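Local coordinates for sporozoite surface protein 2 (Plasmodium vivax, PDB 4HQO) that serves as a surface adhesion receptor for the gliding motility of malaria sporozoites, joining a von Willebrand factor A domain to a thrombospondin repeat, at residues K9-V14 and C207-R212; D220-C225 and G232-S237; L47-S52 and Q85-V90. The protein carries 4 engineered substitutions. All blocks are in the same frame, centred on the assembly; numbering follows the deposited sequence.

The three contacts sample successive modules of an elongated chain. Interaction 3 lies within the von Willebrand factor A domain, where it brings helices 33-49 and 83-96 together. In sequence it is nested inside the loop closed by interaction 1, which pairs strands 7-15 and 207-215 as a two-stranded ribbon; the centres of interactions 1 and 3 are about 33 Å apart. Interaction 2 follows in the thrombospondin type 1 domain, centred about 34 Å from interaction 1 and about 61 Å from interaction 3, on the opposite side of the chain's centre from interaction 3. None touches another. The ribbon bridges the two adhesive domains, consistent with a receptor described as extensible.

Interaction 1 (K9-V14 and C207-R212); sequences KYSEEV and CTEVER
Y10 and R212 are tied by a pair of backbone hydrogen bonds, the shorter of them running from R212 N to Y10 O at 2.6 Å and almost straight (177°). E12 with V210 and V14 with T208 repeat the arrangement, so three hydrogen-bonded pairs carry six bonds, and S11-E211 and E13-E209 are the non-hydrogen-bonded pairs between them. This is the regular ladder of an antiparallel beta ribbon.

Beyond the backbone, waters bridge several polar side chains. One water donates to E12 OE2 and accepts from R212 NE at 2.6 Å, lying in the guanidinium plane at its edge. The two opposite charges are near each other but not in direct contact, with E12 OE2 4.1 Å from R212 NE. At the Y10-R212 end of the ribbon, a second water links K9 NZ to E211 OE2, receiving from the one and donating to the other.

Packing is concentrated on the face of Y10, E12, V14, V210 and R212. With CG between its backbone N and carbonyl carbon (chi1 58°), Y10 turns its ring over R212, whose CB sits over one face, 3.8 Å from the ring centroid, in a CH-pi contact. R212 bends at its second torsion and lays its guanidinium above V210 CG2, which is 3.4 Å from that plane. V210 CG2 also meets V14 CG2 at 3.7 Å.

At one end C207 is bonded through its disulfide to C15, locking together strands 7-15 and 207-215. The two-stranded sheet stands apart from the six-stranded sheet of the von Willebrand domain and leads toward the thrombospondin domain.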
loop_
_atom_site.group_PDB
_atom_site.type_symbol
_atom_site.label_atom_id
_atom_site.label_comp_id
_atom_site.label_asym_id
_atom_site.label_seq_id
_atom_site.Cartn_x
_atom_site.Cartn_y
_atom_site.Cartn_z
ATOM N N LYS A 9 9.975 -3.669 -26.239
ATOM C CA LYS A 9 9.280 -4.665 -25.434
ATOM C C LYS A 9 10.270 -5.463 -24.596
ATOM O O LYS A 9 11.347 -5.830 -25.073
ATOM C CB LYS A 9 8.480 -5.616 -26.331
ATOM C CG LYS A 9 7.403 -4.938 -27.170
ATOM C CD LYS A 9 6.789 -5.911 -28.167
ATOM C CE LYS A 9 5.795 -5.216 -29.089
ATOM N NZ LYS A 9 5.379 -6.092 -30.223
ATOM N N TYR A 10 9.896 -5.738 -23.350
ATOM C CA TYR A 10 10.752 -6.504 -22.454
ATOM C C TYR A 10 9.950 -7.269 -21.404
ATOM O O TYR A 10 8.805 -6.927 -21.101
ATOM C CB TYR A 10 11.786 -5.593 -21.776
ATOM C CG TYR A 10 11.188 -4.453 -20.982
ATOM C CD1 TYR A 10 10.771 -3.286 -21.611
ATOM C CD2 TYR A 10 11.046 -4.540 -19.601
ATOM C CE1 TYR A 10 10.220 -2.238 -20.888
ATOM C CE2 TYR A 10 10.497 -3.496 -18.867
ATOM C CZ TYR A 10 10.086 -2.349 -19.519
ATOM O OH TYR A 10 9.543 -1.307 -18.804
ATOM N N SER A 11 10.564 -8.309 -20.853
ATOM C CA SER A 11 9.933 -9.121 -19.822
ATOM C C SER A 11 10.296 -8.638 -18.416
ATOM O O SER A 11 11.415 -8.179 -18.173
ATOM C CB SER A 11 10.344 -10.584 -19.992
ATOM O OG SER A 11 9.835 -11.381 -18.939
ATOM N N GLU A 12 9.344 -8.736 -17.492
ATOM C CA GLU A 12 9.618 -8.458 -16.090
ATOM C C GLU A 12 8.628 -9.170 -15.178
ATOM O O GLU A 12 7.481 -9.423 -15.547
ATOM C CB GLU A 12 9.642 -6.951 -15.801
ATOM C CG GLU A 12 8.295 -6.330 -15.474
ATOM C CD GLU A 12 8.408 -4.859 -15.123
ATOM O OE1 GLU A 12 9.513 -4.295 -15.275
ATOM O OE2 GLU A 12 7.396 -4.265 -14.695
ATOM N N GLU A 13 9.091 -9.497 -13.980
ATOM C CA GLU A 13 8.269 -10.186 -13.004
ATOM C C GLU A 13 7.556 -9.162 -12.130
ATOM O O GLU A 13 8.171 -8.223 -11.629
ATOM C CB GLU A 13 9.144 -11.116 -12.163
ATOM C CG GLU A 13 8.395 -11.973 -11.164
ATOM C CD GLU A 13 9.316 -12.931 -10.432
ATOM O OE1 GLU A 13 10.163 -13.569 -11.100
ATOM O OE2 GLU A 13 9.202 -13.035 -9.190
ATOM N N VAL A 14 6.250 -9.337 -11.963
ATOM C CA VAL A 14 5.443 -8.390 -11.214
ATOM C C VAL A 14 4.752 -9.084 -10.049
ATOM O O VAL A 14 3.961 -10.007 -10.244
ATOM C CB VAL A 14 4.380 -7.721 -12.115
ATOM C CG1 VAL A 14 3.435 -6.859 -11.286
ATOM C CG2 VAL A 14 5.053 -6.892 -13.190
ATOM N N CYS A 207 2.938 -13.631 -7.715
ATOM C CA CYS A 207 3.925 -13.260 -8.726
ATOM C C CYS A 207 3.522 -13.779 -10.097
ATOM O O CYS A 207 3.195 -14.953 -10.251
ATOM C CB CYS A 207 5.312 -13.804 -8.364
ATOM S SG CYS A 207 6.038 -13.050 -6.885
ATOM N N THR A 208 3.539 -12.899 -11.089
ATOM C CA THR A 208 3.317 -13.322 -12.466
ATOM C C THR A 208 4.379 -12.749 -13.388
ATOM O O THR A 208 5.067 -11.791 -13.043
ATOM C CB THR A 208 1.915 -12.939 -12.999
ATOM O OG1 THR A 208 1.773 -11.516 -13.001
ATOM C CG2 THR A 208 0.812 -13.553 -12.140
ATOM N N GLU A 209 4.516 -13.350 -14.560
ATOM C CA GLU A 209 5.464 -12.872 -15.551
ATOM C C GLU A 209 4.709 -12.140 -16.656
ATOM O O GLU A 209 3.865 -12.729 -17.332
ATOM C CB GLU A 209 6.240 -14.051 -16.131
ATOM C CG GLU A 209 7.511 -13.668 -16.845
ATOM C CD GLU A 209 8.260 -14.881 -17.357
ATOM O OE1 GLU A 209 7.615 -15.930 -17.571
ATOM O OE2 GLU A 209 9.490 -14.788 -17.539
ATOM N N VAL A 210 5.004 -10.855 -16.828
ATOM C CA VAL A 210 4.325 -10.036 -17.825
ATOM C C VAL A 210 5.302 -9.449 -18.839
ATOM O O VAL A 210 6.513 -9.455 -18.628
ATOM C CB VAL A 210 3.552 -8.877 -17.178
ATOM C CG1 VAL A 210 2.703 -9.378 -16.019
ATOM C CG2 VAL A 210 4.519 -7.809 -16.703
ATOM N N GLU A 211 4.762 -8.941 -19.943
ATOM C CA GLU A 211 5.561 -8.250 -20.947
ATOM C C GLU A 211 5.287 -6.751 -20.879
ATOM O O GLU A 211 4.135 -6.325 -20.819
ATOM C CB GLU A 211 5.259 -8.782 -22.348
ATOM C CG GLU A 211 6.039 -8.076 -23.441
ATOM C CD GLU A 211 5.872 -8.724 -24.801
ATOM O OE1 GLU A 211 6.528 -9.758 -25.056
ATOM O OE2 GLU A 211 5.089 -8.193 -25.616
ATOM N N ARG A 212 6.351 -5.955 -20.878
ATOM C CA ARG A 212 6.215 -4.509 -20.749
ATOM C C ARG A 212 6.655 -3.750 -22.000
ATOM O O ARG A 212 7.502 -4.213 -22.766
ATOM C CB ARG A 212 6.962 -4.010 -19.516
ATOM C CG ARG A 212 6.247 -4.330 -18.219
ATOM C CD ARG A 212 4.938 -3.562 -18.135
ATOM N NE ARG A 212 4.062 -4.052 -17.073
ATOM C CZ ARG A 212 2.978 -4.795 -17.281
ATOM N NH1 ARG A 212 2.628 -5.139 -18.518
ATOM N NH2 ARG A 212 2.240 -5.193 -16.251
HETATM O O HOH W 1 4.657 -8.652 -28.410
HETATM O O HOH W 2 10.838 -12.014 -16.339
HETATM O O HOH W 3 4.220 -3.921 -14.434
HETATM O O HOH W 4 0.889 -10.186 -11.006
#

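Interaction 2 (D220-C225 and G232-S237)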
loop_
_atom_site.group_PDB
_atom_site.type_symbol
_atom_site.label_atom_id
_atom_site.label_comp_id
_atom_site.label_asym_id
_atom_site.label_seq_id
_atom_site.Cartn_x
_atom_site.Cartn_y
_atom_site.Cartn_z
ATOM N N ASP A 220 16.466 11.350 -34.339
ATOM C CA ASP A 220 16.950 12.559 -34.982
ATOM C C ASP A 220 17.163 12.192 -36.446
ATOM O O ASP A 220 17.196 11.008 -36.784
ATOM C CB ASP A 220 18.257 13.035 -34.337
ATOM C CG ASP A 220 18.060 13.540 -32.914
ATOM O OD1 ASP A 220 16.898 13.656 -32.471
ATOM O OD2 ASP A 220 19.071 13.830 -32.240
ATOM N N PRO A 221 17.276 13.198 -37.328
ATOM C CA PRO A 221 17.530 12.911 -38.743
ATOM C C PRO A 221 18.823 12.136 -38.967
ATOM O O PRO A 221 19.775 12.299 -38.205
ATOM C CB PRO A 221 17.653 14.306 -39.359
ATOM C CG PRO A 221 16.806 15.162 -38.493
ATOM C CD PRO A 221 16.991 14.627 -37.103
ATOM N N TRP A 222 18.843 11.302 -40.004
ATOM C CA TRP A 222 20.060 10.621 -40.433
ATOM C C TRP A 222 21.150 11.639 -40.724
ATOM O O TRP A 222 20.874 12.721 -41.235
ATOM C CB TRP A 222 19.803 9.796 -41.697
ATOM C CG TRP A 222 19.054 8.520 -41.463
ATOM C CD1 TRP A 222 17.721 8.307 -41.652
ATOM C CD2 TRP A 222 19.599 7.276 -41.002
ATOM N NE1 TRP A 222 17.400 7.007 -41.335
ATOM C CE2 TRP A 222 18.536 6.354 -40.937
ATOM C CE3 TRP A 222 20.885 6.855 -40.642
ATOM C CZ2 TRP A 222 18.716 5.035 -40.520
ATOM C CZ3 TRP A 222 21.062 5.545 -40.231
ATOM C CH2 TRP A 222 19.982 4.651 -40.171
ATOM N N THR A 223 22.389 11.296 -40.393
ATOM C CA THR A 223 23.515 12.153 -40.722
ATOM C C THR A 223 23.857 11.992 -42.201
ATOM O O THR A 223 23.380 11.063 -42.861
ATOM C CB THR A 223 24.764 11.814 -39.875
ATOM O OG1 THR A 223 25.228 10.499 -40.204
ATOM C CG2 THR A 223 24.443 11.881 -38.387
ATOM N N ALA A 224 24.677 12.902 -42.719
ATOM C CA ALA A 224 25.170 12.790 -44.085
ATOM C C ALA A 224 26.051 11.553 -44.197
ATOM O O ALA A 224 26.596 11.082 -43.196
ATOM C CB ALA A 224 25.957 14.035 -44.463
ATOM N N CYS A 225 26.187 11.027 -45.410
ATOM C CA CYS A 225 27.039 9.867 -45.643
ATOM C C CYS A 225 28.483 10.184 -45.260
ATOM O O CYS A 225 28.938 11.318 -45.427
ATOM C CB CYS A 225 26.959 9.418 -47.104
ATOM S SG CYS A 225 27.593 7.748 -47.405
ATOM N N GLY A 232 29.716 4.265 -48.076
ATOM C CA GLY A 232 30.071 4.705 -46.740
ATOM C C GLY A 232 29.007 4.326 -45.729
ATOM O O GLY A 232 28.209 3.416 -45.965
ATOM N N THR A 233 28.998 5.020 -44.595
ATOM C CA THR A 233 28.002 4.778 -43.556
ATOM C C THR A 233 27.482 6.088 -42.985
ATOM O O THR A 233 28.196 7.089 -42.954
ATOM C CB THR A 233 28.576 3.944 -42.375
ATOM O OG1 THR A 233 29.646 4.663 -41.746
ATOM C CG2 THR A 233 29.079 2.585 -42.848
ATOM N N HIS A 234 26.235 6.079 -42.532
ATOM C CA HIS A 234 25.707 7.196 -41.755
ATOM C C HIS A 234 24.874 6.671 -40.590
ATOM O O HIS A 234 24.517 5.495 -40.553
ATOM C CB HIS A 234 24.907 8.175 -42.628
ATOM C CG HIS A 234 23.646 7.603 -43.205
ATOM N ND1 HIS A 234 22.537 8.376 -43.473
ATOM C CD2 HIS A 234 23.322 6.342 -43.580
ATOM C CE1 HIS A 234 21.582 7.617 -43.978
ATOM N NE2 HIS A 234 22.034 6.377 -44.055
ATOM N N SER A 235 24.572 7.542 -39.634
ATOM C CA SER A 235 23.857 7.112 -38.442
ATOM C C SER A 235 22.722 8.057 -38.070
ATOM O O SER A 235 22.595 9.144 -38.630
ATOM C CB SER A 235 24.829 7.003 -37.265
ATOM O OG SER A 235 25.205 8.289 -36.806
ATOM N N ARG A 236 21.894 7.630 -37.123
ATOM C CA ARG A 236 20.949 8.533 -36.483
ATOM C C ARG A 236 20.840 8.224 -34.995
ATOM O O ARG A 236 20.930 7.066 -34.580
ATOM C CB ARG A 236 19.579 8.501 -37.166
ATOM C CG ARG A 236 18.913 7.144 -37.236
ATOM C CD ARG A 236 17.533 7.289 -37.855
ATOM N NE ARG A 236 16.779 6.039 -37.870
ATOM C CZ ARG A 236 15.520 5.939 -38.282
ATOM N NH1 ARG A 236 14.880 7.018 -38.710
ATOM N NH2 ARG A 236 14.900 4.764 -38.266
ATOM N N SER A 237 20.665 9.268 -34.193
ATOM C CA SER A 237 20.622 9.121 -32.744
ATOM C C SER A 237 19.310 9.635 -32.162
ATOM O O SER A 237 18.480 10.202 -32.874
ATOM C CB SER A 237 21.803 9.850 -32.096
ATOM O OG SER A 237 23.040 9.324 -32.547
HETATM O O HOH W 5 21.133 11.648 -35.576
#
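The W222 indole is sandwiched by H234 on one face and R236 on the opposite face. With H234 it forms an offset stack, the six-membered ring and the imidazole lying 4.4 Å apart between centroids with their planes tilted by 28°. On the other side the extended R236 chain runs over the indole: its CD stands 3.5 Å from the centroid of the five-membered ring in a CH-pi contact, and the guanidinium continues almost parallel to the indole, 10° from its plane.

The imidazole is fixed at its edge as well. With chi1 at 66° the H234 ring is swung over its own backbone, which brings ND1 to T223 O, a 2.9 Å hydrogen bond in the plane of both the ring and the carbonyl. T223 is gripped further along: its N donates to S235 O at 2.8 Å, while its OG1 accepts from S235 N at 3.1 Å, a side chain standing in for a backbone carbonyl. D220 N to S237 O and a water between P221 O and S237 N complete this irregular pairing.

Such layering of tryptophan and arginine is a hallmark of thrombospondin type 1 repeats, and here R236 also makes a cation-pi contact with W219. Strand 248-255 pairs with 232-237 by backbone hydrogen bonds, touches W222 through S251, and is joined to the irregular 220-225 segment by the C225-C253 disulfide.

Interaction 3 (L47-S52 and Q85-V90)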
loop_
_atom_site.group_PDB
_atom_site.type_symbol
_atom_site.label_atom_id
_atom_site.label_comp_id
_atom_site.label_asym_id
_atom_site.label_seq_id
_atom_site.Cartn_x
_atom_site.Cartn_y
_atom_site.Cartn_z
ATOM N N LEU A 47 -0.979 -9.921 15.991
ATOM C CA LEU A 47 -1.178 -9.398 14.653
ATOM C C LEU A 47 0.143 -8.931 14.060
ATOM O O LEU A 47 0.554 -9.390 12.994
ATOM C CB LEU A 47 -2.167 -8.238 14.695
ATOM C CG LEU A 47 -2.664 -7.616 13.401
ATOM C CD1 LEU A 47 -3.233 -8.687 12.493
ATOM C CD2 LEU A 47 -3.732 -6.589 13.742
ATOM N N ILE A 48 0.809 -8.024 14.766
ATOM C CA ILE A 48 2.037 -7.423 14.270
ATOM C C ILE A 48 3.170 -8.438 14.164
ATOM O O ILE A 48 3.971 -8.389 13.235
ATOM C CB ILE A 48 2.442 -6.205 15.124
ATOM C CG1 ILE A 48 1.524 -5.030 14.785
ATOM C CG2 ILE A 48 3.907 -5.844 14.900
ATOM C CD1 ILE A 48 1.538 -3.885 15.802
ATOM N N ASN A 49 3.213 -9.378 15.101
ATOM C CA ASN A 49 4.181 -10.459 15.049
ATOM C C ASN A 49 4.007 -11.342 13.823
ATOM O O ASN A 49 4.929 -12.041 13.432
ATOM C CB ASN A 49 4.099 -11.316 16.314
ATOM C CG ASN A 49 5.420 -11.929 16.676
ATOM O OD1 ASN A 49 6.434 -11.237 16.753
ATOM N ND2 ASN A 49 5.429 -13.241 16.881
ATOM N N SER A 50 2.828 -11.305 13.210
ATOM C CA SER A 50 2.555 -12.151 12.054
ATOM C C SER A 50 2.909 -11.436 10.758
ATOM O O SER A 50 2.889 -12.040 9.698
ATOM C CB SER A 50 1.073 -12.531 12.007
ATOM O OG SER A 50 0.285 -11.426 11.561
ATOM N N LEU A 51 3.201 -10.143 10.841
ATOM C CA LEU A 51 3.441 -9.344 9.643
ATOM C C LEU A 51 4.907 -9.324 9.261
ATOM O O LEU A 51 5.762 -8.980 10.073
ATOM C CB LEU A 51 2.990 -7.909 9.857
ATOM C CG LEU A 51 1.519 -7.672 10.168
ATOM C CD1 LEU A 51 1.316 -6.194 10.440
ATOM C CD2 LEU A 51 0.685 -8.143 8.995
ATOM N N SER A 52 5.193 -9.670 8.014
ATOM C CA SER A 52 6.555 -9.591 7.512
ATOM C C SER A 52 6.887 -8.160 7.069
ATOM O O SER A 52 6.842 -7.854 5.879
ATOM C CB SER A 52 6.748 -10.578 6.355
ATOM O OG SER A 52 8.107 -10.622 5.947
ATOM N N GLN A 85 10.664 -2.970 16.329
ATOM C CA GLN A 85 10.392 -1.580 16.679
ATOM C C GLN A 85 8.887 -1.286 16.764
ATOM O O GLN A 85 8.439 -0.537 17.641
ATOM C CB GLN A 85 11.086 -0.650 15.690
ATOM C CG GLN A 85 12.611 -0.692 15.801
ATOM C CD GLN A 85 13.281 0.379 14.949
ATOM O OE1 GLN A 85 12.985 1.567 15.081
ATOM N NE2 GLN A 85 14.186 -0.039 14.068
ATOM N N ALA A 86 8.103 -1.898 15.882
ATOM C CA ALA A 86 6.656 -1.762 15.957
ATOM C C ALA A 86 6.146 -2.394 17.254
ATOM O O ALA A 86 5.261 -1.854 17.914
ATOM C CB ALA A 86 6.004 -2.407 14.742
ATOM N N LEU A 87 6.706 -3.545 17.608
ATOM C CA LEU A 87 6.325 -4.223 18.837
ATOM C C LEU A 87 6.659 -3.397 20.077
ATOM O O LEU A 87 5.904 -3.419 21.041
ATOM C CB LEU A 87 6.951 -5.629 18.925
ATOM C CG LEU A 87 6.309 -6.631 17.944
ATOM C CD1 LEU A 87 7.077 -7.931 17.892
ATOM C CD2 LEU A 87 4.831 -6.885 18.295
ATOM N N SER A 88 7.778 -2.667 20.055
ATOM C CA SER A 88 8.115 -1.780 21.180
ATOM C C SER A 88 7.051 -0.700 21.348
ATOM O O SER A 88 6.762 -0.281 22.464
ATOM C CB SER A 88 9.488 -1.119 21.007
ATOM O OG SER A 88 10.519 -2.085 20.939
ATOM N N LYS A 89 6.463 -0.256 20.239
ATOM C CA LYS A 89 5.412 0.759 20.321
ATOM C C LYS A 89 4.196 0.174 21.038
ATOM O O LYS A 89 3.579 0.831 21.869
ATOM C CB LYS A 89 5.050 1.303 18.932
ATOM C CG LYS A 89 3.935 2.373 18.929
ATOM C CD LYS A 89 4.291 3.549 19.823
ATOM C CE LYS A 89 5.543 4.257 19.344
ATOM N NZ LYS A 89 5.947 5.339 20.273
ATOM N N VAL A 90 3.868 -1.075 20.725
ATOM C CA VAL A 90 2.788 -1.770 21.415
ATOM C C VAL A 90 3.084 -1.864 22.917
ATOM O O VAL A 90 2.201 -1.653 23.751
ATOM C CB VAL A 90 2.587 -3.189 20.851
ATOM C CG1 VAL A 90 1.493 -3.935 21.631
ATOM C CG2 VAL A 90 2.259 -3.130 19.354
#
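Beside I48 and N49, the two residues that meet the 85-90 helix, the carbonyl oxygen of L47 is gripped by two donors of one residue. S50 N reaches L47 O at 3.0 Å, and the hydroxyl S50 OG comes to L47 O at 2.5 Å, in the carbonyl plane on a lone pair, though the exact length is best not pressed. With chi1 at 75° the S50 hydroxyl is turned back toward its own backbone, which lets it share this acceptor. L51 N to I48 O continues the same local pattern.

The meeting of the two segments is apolar and centres on the branched end of I48. Its CG2, opposite the backbone N across the CA-CB bond, nestles against A86 CB at 4.0 Å and, more closely, against L87 CD2 at 3.7 Å. The other branch ends in CD1, which touches V90 CG2, likewise at 3.7 Å. A86 and V90 are one helical turn apart and joined by the V90 N to A86 O bond, so I48 bears on successive turns of the facing helix. L87 spreads its two methyls, CD2 on I48 and CD1 3.6 Å from N49 OD1.

I48 and L51 back helix 33-49 and the turn after it onto L23 and L21 of strand 19-26, in the alpha/beta fold of the von Willebrand A domain. V90, on L44 and N45, extends the helix-helix contact.

Chemically, the bonds to L47 O and I48 O are local to 47-52, while K83 of helix 83-96 adds a polar tie between the helices, its NZ bonding to N49 O and weakly to L51 O. Between 47-52 and 85-90 themselves, the contact rests on van der Waals packing and burial of I48, A86 and V90, and is probably tolerant in direction.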